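Local coordinates for HpcH/HpaI aldolase (Desulfitobacterium hafniense, PDB 3QZ6), which belongs to the HpcH/HpaI aldolase/citrate lyase family and folds as a closed eight-stranded parallel beta/alpha barrel of the TIM type, at residues V76-A79 with H80-L84; E105-R108 with L109-P113. All coordinates share one frame; numbering follows the deposited sequence.

Both contacts are local, each made within one continuous run of chain. Strand 68-72 leads into the loop before helix 78-87, where contact 1 (76-79 with 80-84) closes the first helical turn. The chain then runs through strand 91-94 into helix 100-110. Contact 2 (105-108 with 109-113) closes the last turn of that helix and the exit from it. The two follow in series and neither nest nor cross. The centres of contact 1 and contact 2 are about 10 Å apart, and the two touch. Val76 packs on Thr106, and Leu109 lies against the backbone of Asp77 and the side chain of Val81. The start of one outer barrel helix is thus joined to the end of the next.

Contact 1 (V76-A79 with H80-L84); sequences VDRA and HVQRL
A single carboxylate oxygen, Asp77 OD1, takes two hydrogen bonds from the same residue, His80. The backbone N of His80 gives one, 3.0 Å to Asp77 OD1, and meets the oxygen nearly along its C-O axis. The ring gives the other, with His80 ND1 2.8 Å from Asp77 OD1 and an N-H...O angle of 165°. This second bond comes on the syn side but is tilted out of the carboxylate plane. The two donors come from opposite faces of that plane. OD1 lies almost in the imidazole plane, and the two flat groups are turned 25° apart. Asp77 places its CG between its own backbone N and carbonyl carbon (chi1 64°), which brings OD1 over the start of the helix. The bond to His80 ND1 should restrain the rotation of the ring. Asp77 OD2 is held by Gln75 NE2, so both oxygens have partners.

Behind the cap, Val81 N bonds to Asp77 O at 3.0 Å, and Gln82 N bonds to Arg78 O at 2.8 Å. The side chains of Arg78 and Gln82 run side by side. Gln82 OE1 sits over one face of the Arg78 guanidinium, 3.4 Å from Arg78 NH2, but the angle is too poor for a hydrogen bond. The amide is held elsewhere: Gln82 NE2 bonds to Asp86 and to the backbone of Gly119. The N-H groups at the helix start would probably favour the charged form of Asp77. This is an aspartate N-cap, reinforced by a His-carboxylate bond, at the head of a barrel helix in a beta-alpha-beta unit.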
ATOM      1  N   VAL A  76     -19.240  -8.604  18.559  1.00 19.17           N
ATOM      2  CA  VAL A  76     -18.787  -8.314  19.907  1.00 19.87           C
ATOM      3  C   VAL A  76     -18.762  -9.590  20.737  1.00 21.95           C
ATOM      4  O   VAL A  76     -19.800 -10.111  21.115  1.00 27.90           O
ATOM      5  CB  VAL A  76     -19.705  -7.276  20.564  1.00 22.44           C
ATOM      6  CG1 VAL A  76     -19.301  -7.038  22.015  1.00 27.75           C
ATOM      7  CG2 VAL A  76     -19.658  -5.979  19.766  1.00 18.03           C
ATOM      8  N   ASP A  77     -17.574 -10.127  20.976  1.00 19.20           N
ATOM      9  CA  ASP A  77     -17.436 -11.231  21.921  1.00 20.33           C
ATOM     10  C   ASP A  77     -16.092 -11.141  22.621  1.00 20.46           C
ATOM     11  O   ASP A  77     -15.267 -10.294  22.285  1.00 17.74           O
ATOM     12  CB  ASP A  77     -17.670 -12.616  21.273  1.00 20.33           C
ATOM     13  CG  ASP A  77     -16.643 -12.957  20.200  1.00 26.96           C
ATOM     14  OD1 ASP A  77     -15.601 -12.254  20.126  1.00 22.39           O
ATOM     15  OD2 ASP A  77     -16.882 -13.939  19.434  1.00 19.21           O
ATOM     16  N   ARG A  78     -15.885 -12.016  23.596  1.00 17.13           N
ATOM     17  CA  ARG A  78     -14.695 -11.967  24.428  1.00 21.81           C
ATOM     18  C   ARG A  78     -13.452 -12.253  23.605  1.00 23.31           C
ATOM     19  O   ARG A  78     -12.411 -11.607  23.793  1.00 20.69           O
ATOM     20  CB  ARG A  78     -14.816 -12.958  25.594  1.00 20.53           C
ATOM     21  CG  ARG A  78     -13.782 -12.736  26.692  1.00 19.94           C
ATOM     22  CD  ARG A  78     -14.163 -13.493  27.967  1.00 23.41           C
ATOM     23  NE  ARG A  78     -13.302 -13.079  29.067  1.00 22.42           N
ATOM     24  CZ  ARG A  78     -12.099 -13.587  29.301  1.00 24.68           C
ATOM     25  NH1 ARG A  78     -11.614 -14.552  28.522  1.00 22.88           N
ATOM     26  NH2 ARG A  78     -11.387 -13.143  30.325  1.00 25.77           N
ATOM     27  N   ALA A  79     -13.560 -13.210  22.680  1.00 17.97           N
ATOM     28  CA  ALA A  79     -12.426 -13.564  21.822  1.00 18.56           C
ATOM     29  C   ALA A  79     -11.868 -12.329  21.110  1.00 24.50           C
ATOM     30  O   ALA A  79     -10.652 -12.135  21.054  1.00 26.41           O
ATOM     31  CB  ALA A  79     -12.820 -14.631  20.806  1.00 15.46           C
ATOM     32  N   HIS A  80     -12.743 -11.481  20.572  1.00 16.43           N
ATOM     33  CA  HIS A  80     -12.250 -10.279  19.888  1.00 17.16           C
ATOM     34  C   HIS A  80     -11.800  -9.210  20.870  1.00 23.30           C
ATOM     35  O   HIS A  80     -10.690  -8.690  20.774  1.00 19.40           O
ATOM     36  CB  HIS A  80     -13.300  -9.708  18.938  1.00 12.11           C
ATOM     37  CG  HIS A  80     -13.509 -10.557  17.723  1.00 19.55           C
ATOM     38  ND1 HIS A  80     -14.346 -11.653  17.716  1.00 23.35           N
ATOM     39  CD2 HIS A  80     -12.944 -10.504  16.492  1.00 23.08           C
ATOM     40  CE1 HIS A  80     -14.317 -12.218  16.521  1.00 26.02           C
ATOM     41  NE2 HIS A  80     -13.472 -11.544  15.761  1.00 20.26           N
ATOM     42  N   VAL A  81     -12.664  -8.883  21.821  1.00 17.80           N
ATOM     43  CA  VAL A  81     -12.398  -7.733  22.673  1.00 17.84           C
ATOM     44  C   VAL A  81     -11.231  -7.956  23.632  1.00 18.34           C
ATOM     45  O   VAL A  81     -10.329  -7.130  23.724  1.00 17.99           O
ATOM     46  CB  VAL A  81     -13.662  -7.307  23.449  1.00 17.57           C
ATOM     47  CG1 VAL A  81     -13.316  -6.215  24.447  1.00 15.86           C
ATOM     48  CG2 VAL A  81     -14.741  -6.832  22.455  1.00 17.14           C
ATOM     49  N   GLN A  82     -11.250  -9.075  24.346  1.00 18.57           N
ATOM     50  CA  GLN A  82     -10.197  -9.349  25.316  1.00 19.07           C
ATOM     51  C   GLN A  82      -8.830  -9.443  24.629  1.00 19.57           C
ATOM     52  O   GLN A  82      -7.872  -8.799  25.048  1.00 15.92           O
ATOM     53  CB  GLN A  82     -10.490 -10.645  26.082  1.00 15.76           C
ATOM     54  CG  GLN A  82      -9.397 -11.041  27.066  1.00 20.23           C
ATOM     55  CD  GLN A  82      -9.516 -10.285  28.380  1.00 22.17           C
ATOM     56  OE1 GLN A  82     -10.613 -10.126  28.914  1.00 16.94           O
ATOM     57  NE2 GLN A  82      -8.395  -9.799  28.893  1.00 17.75           N
ATOM     58  N   ARG A  83      -8.736 -10.245  23.575  1.00 17.49           N
ATOM     59  CA  ARG A  83      -7.436 -10.475  22.945  1.00 15.66           C
ATOM     60  C   ARG A  83      -6.873  -9.208  22.316  1.00 15.98           C
ATOM     61  O   ARG A  83      -5.682  -8.926  22.436  1.00 16.69           O
ATOM     62  CB  ARG A  83      -7.515 -11.583  21.889  1.00 16.63           C
ATOM     63  CG  ARG A  83      -7.975 -12.945  22.440  1.00 21.78           C
ATOM     64  CD  ARG A  83      -7.963 -14.001  21.326  1.00 20.21           C
ATOM     65  NE  ARG A  83      -6.592 -14.402  20.996  1.00 18.71           N
ATOM     66  CZ  ARG A  83      -6.273 -15.330  20.100  1.00 22.96           C
ATOM     67  NH1 ARG A  83      -7.232 -15.939  19.398  1.00 15.59           N
ATOM     68  NH2 ARG A  83      -4.991 -15.638  19.897  1.00 17.70           N
ATOM     69  N   LEU A  84      -7.717  -8.456  21.617  1.00 16.90           N
ATOM     70  CA  LEU A  84      -7.204  -7.308  20.886  1.00 16.72           C
ATOM     71  C   LEU A  84      -6.740  -6.209  21.832  1.00 17.46           C
ATOM     72  O   LEU A  84      -5.742  -5.553  21.557  1.00 17.35           O
ATOM     73  CB  LEU A  84      -8.223  -6.779  19.867  1.00 17.02           C
ATOM     74  CG  LEU A  84      -8.448  -7.718  18.669  1.00 18.80           C
ATOM     75  CD1 LEU A  84      -9.641  -7.260  17.837  1.00 17.05           C
ATOM     76  CD2 LEU A  84      -7.185  -7.836  17.806  1.00 15.60           C
TER

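Contact 2 (E105-R108 with L109-P113); sequences ETVR and LAKYP
Leu109 packs back along the helix onto Glu105 and Arg108. Leu109 CB lies 3.6 Å from Glu105 O, the carbonyl one turn earlier. Leu109 CG comes closer, 3.4 Å from the same Glu105 O. The side chain then forks. Leu109 CD1 reaches the carboxylate, 4.0 Å from Glu105 OE2. Leu109 CD2 goes to the guanidinium of Arg108, over one of its faces, and stands 3.6 Å from Arg108 NH2. Leu109 CG is anti to its own carbonyl carbon (chi1 -68°), which turns it back over Glu105 O. Chi2 (169°) then sends CD1 toward Glu105 and CD2 toward Arg108.

The ion pair is side-on, with one nitrogen to each oxygen. Arg108 NE bonds to Glu105 OE1 at 3.1 Å, from above the carboxylate plane. Arg108 NH2 bonds to Glu105 OE2 at 2.6 Å, on the syn side but tilted out of that plane. Arg108 NH1 has a second acid, Glu117.

The helix ends just beyond. Val107 O accepts from both Ala110 N and Lys111 N, and the two donors approach from the same face of the carbonyl plane. Lys111 is the first residue to leave helical angles. Lys111 CG still rests on Val107 CG1, 3.8 Å away. The two-point grip should fix the orientation of the guanidinium and limit rotation of the side chain's end. Arg108 shares its charge with two acids, and the Leu109 methyl over one face probably shields part of the ion pair from water.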
ATOM      1  N   GLU A 105     -22.517  -4.509  26.361  1.00 20.81           N
ATOM      2  CA  GLU A 105     -21.723  -5.726  26.260  1.00 20.45           C
ATOM      3  C   GLU A 105     -20.287  -5.417  25.823  1.00 23.62           C
ATOM      4  O   GLU A 105     -19.337  -6.016  26.327  1.00 24.38           O
ATOM      5  CB  GLU A 105     -22.387  -6.703  25.295  1.00 22.76           C
ATOM      6  CG  GLU A 105     -21.645  -8.013  25.137  1.00 31.97           C
ATOM      7  CD  GLU A 105     -21.683  -8.878  26.391  1.00 37.94           C
ATOM      8  OE1 GLU A 105     -22.341  -8.494  27.390  1.00 37.02           O
ATOM      9  OE2 GLU A 105     -21.049  -9.953  26.370  1.00 37.41           O
ATOM     10  N   THR A 106     -20.125  -4.483  24.891  1.00 22.72           N
ATOM     11  CA  THR A 106     -18.786  -4.047  24.501  1.00 20.91           C
ATOM     12  C   THR A 106     -18.017  -3.489  25.700  1.00 19.97           C
ATOM     13  O   THR A 106     -16.872  -3.867  25.960  1.00 21.02           O
ATOM     14  CB  THR A 106     -18.823  -2.978  23.412  1.00 22.65           C
ATOM     15  OG1 THR A 106     -19.519  -3.486  22.266  1.00 21.17           O
ATOM     16  CG2 THR A 106     -17.398  -2.611  23.006  1.00 23.05           C
ATOM     17  N   VAL A 107     -18.656  -2.601  26.443  1.00 19.85           N
ATOM     18  CA  VAL A 107     -18.022  -2.014  27.616  1.00 23.43           C
ATOM     19  C   VAL A 107     -17.731  -3.066  28.704  1.00 24.56           C
ATOM     20  O   VAL A 107     -16.667  -3.047  29.325  1.00 22.23           O
ATOM     21  CB  VAL A 107     -18.864  -0.853  28.179  1.00 24.00           C
ATOM     22  CG1 VAL A 107     -18.290  -0.370  29.521  1.00 23.29           C
ATOM     23  CG2 VAL A 107     -18.913   0.287  27.161  1.00 24.71           C
ATOM     24  N   ARG A 108     -18.662  -3.988  28.928  1.00 21.12           N
ATOM     25  CA  ARG A 108     -18.429  -5.050  29.914  1.00 22.58           C
ATOM     26  C   ARG A 108     -17.164  -5.857  29.590  1.00 26.42           C
ATOM     27  O   ARG A 108     -16.401  -6.230  30.483  1.00 21.74           O
ATOM     28  CB  ARG A 108     -19.622  -6.001  29.989  1.00 21.02           C
ATOM     29  CG  ARG A 108     -19.505  -7.054  31.115  1.00 23.15           C
ATOM     30  CD  ARG A 108     -20.665  -8.063  31.099  1.00 27.97           C
ATOM     31  NE  ARG A 108     -20.657  -8.917  29.904  1.00 27.90           N
ATOM     32  CZ  ARG A 108     -19.908 -10.010  29.755  1.00 30.79           C
ATOM     33  NH1 ARG A 108     -19.087 -10.405  30.721  1.00 32.64           N
ATOM     34  NH2 ARG A 108     -19.979 -10.716  28.635  1.00 26.45           N
ATOM     35  N   LEU A 109     -16.947  -6.133  28.308  1.00 20.99           N
ATOM     36  CA  LEU A 109     -15.804  -6.944  27.904  1.00 21.65           C
ATOM     37  C   LEU A 109     -14.507  -6.152  27.895  1.00 23.26           C
ATOM     38  O   LEU A 109     -13.425  -6.719  28.046  1.00 22.60           O
ATOM     39  CB  LEU A 109     -16.047  -7.535  26.522  1.00 18.67           C
ATOM     40  CG  LEU A 109     -17.151  -8.595  26.426  1.00 22.65           C
ATOM     41  CD1 LEU A 109     -17.464  -8.893  24.963  1.00 22.51           C
ATOM     42  CD2 LEU A 109     -16.760  -9.878  27.166  1.00 15.41           C
ATOM     43  N   ALA A 110     -14.625  -4.839  27.738  1.00 22.58           N
ATOM     44  CA  ALA A 110     -13.471  -3.982  27.467  1.00 21.63           C
ATOM     45  C   ALA A 110     -12.870  -3.339  28.710  1.00 22.80           C
ATOM     46  O   ALA A 110     -11.723  -2.890  28.681  1.00 20.98           O
ATOM     47  CB  ALA A 110     -13.856  -2.900  26.471  1.00 15.74           C
ATOM     48  N   LYS A 111     -13.648  -3.267  29.785  1.00 19.17           N
ATOM     49  CA  LYS A 111     -13.213  -2.558  30.990  1.00 23.32           C
ATOM     50  C   LYS A 111     -12.902  -3.522  32.127  1.00 25.03           C
ATOM     51  O   LYS A 111     -13.635  -4.485  32.346  1.00 23.32           O
ATOM     52  CB  LYS A 111     -14.302  -1.582  31.468  1.00 24.45           C
ATOM     53  CG  LYS A 111     -14.588  -0.438  30.528  1.00 28.59           C
ATOM     54  CD  LYS A 111     -13.417   0.517  30.446  1.00 34.33           C
ATOM     55  CE  LYS A 111     -13.575   1.487  29.286  1.00 30.89           C
ATOM     56  NZ  LYS A 111     -14.323   2.700  29.658  1.00 32.21           N
ATOM     57  N   TYR A 112     -11.825  -3.247  32.854  1.00 20.95           N
ATOM     58  CA  TYR A 112     -11.494  -3.996  34.059  1.00 21.59           C
ATOM     59  C   TYR A 112     -12.502  -3.687  35.159  1.00 25.24           C
ATOM     60  O   TYR A 112     -13.121  -2.626  35.149  1.00 22.39           O
ATOM     61  CB  TYR A 112     -10.109  -3.591  34.568  1.00 18.51           C
ATOM     62  CG  TYR A 112      -8.970  -3.987  33.662  1.00 22.09           C
ATOM     63  CD1 TYR A 112      -8.760  -5.321  33.325  1.00 19.90           C
ATOM     64  CD2 TYR A 112      -8.089  -3.034  33.163  1.00 18.92           C
ATOM     65  CE1 TYR A 112      -7.704  -5.696  32.504  1.00 18.85           C
ATOM     66  CE2 TYR A 112      -7.020  -3.403  32.337  1.00 18.39           C
ATOM     67  CZ  TYR A 112      -6.841  -4.731  32.014  1.00 19.62           C
ATOM     68  OH  TYR A 112      -5.786  -5.107  31.204  1.00 19.42           O
ATOM     69  N   PRO A 113     -12.655  -4.598  36.132  1.00 24.52           N
ATOM     70  CA  PRO A 113     -13.533  -4.253  37.259  1.00 26.04           C
ATOM     71  C   PRO A 113     -13.101  -2.926  37.897  1.00 30.06           C
ATOM     72  O   PRO A 113     -11.909  -2.626  37.895  1.00 27.97           O
ATOM     73  CB  PRO A 113     -13.307  -5.413  38.235  1.00 28.03           C
ATOM     74  CG  PRO A 113     -12.957  -6.584  37.328  1.00 25.17           C
ATOM     75  CD  PRO A 113     -12.105  -5.959  36.243  1.00 23.41           C
TER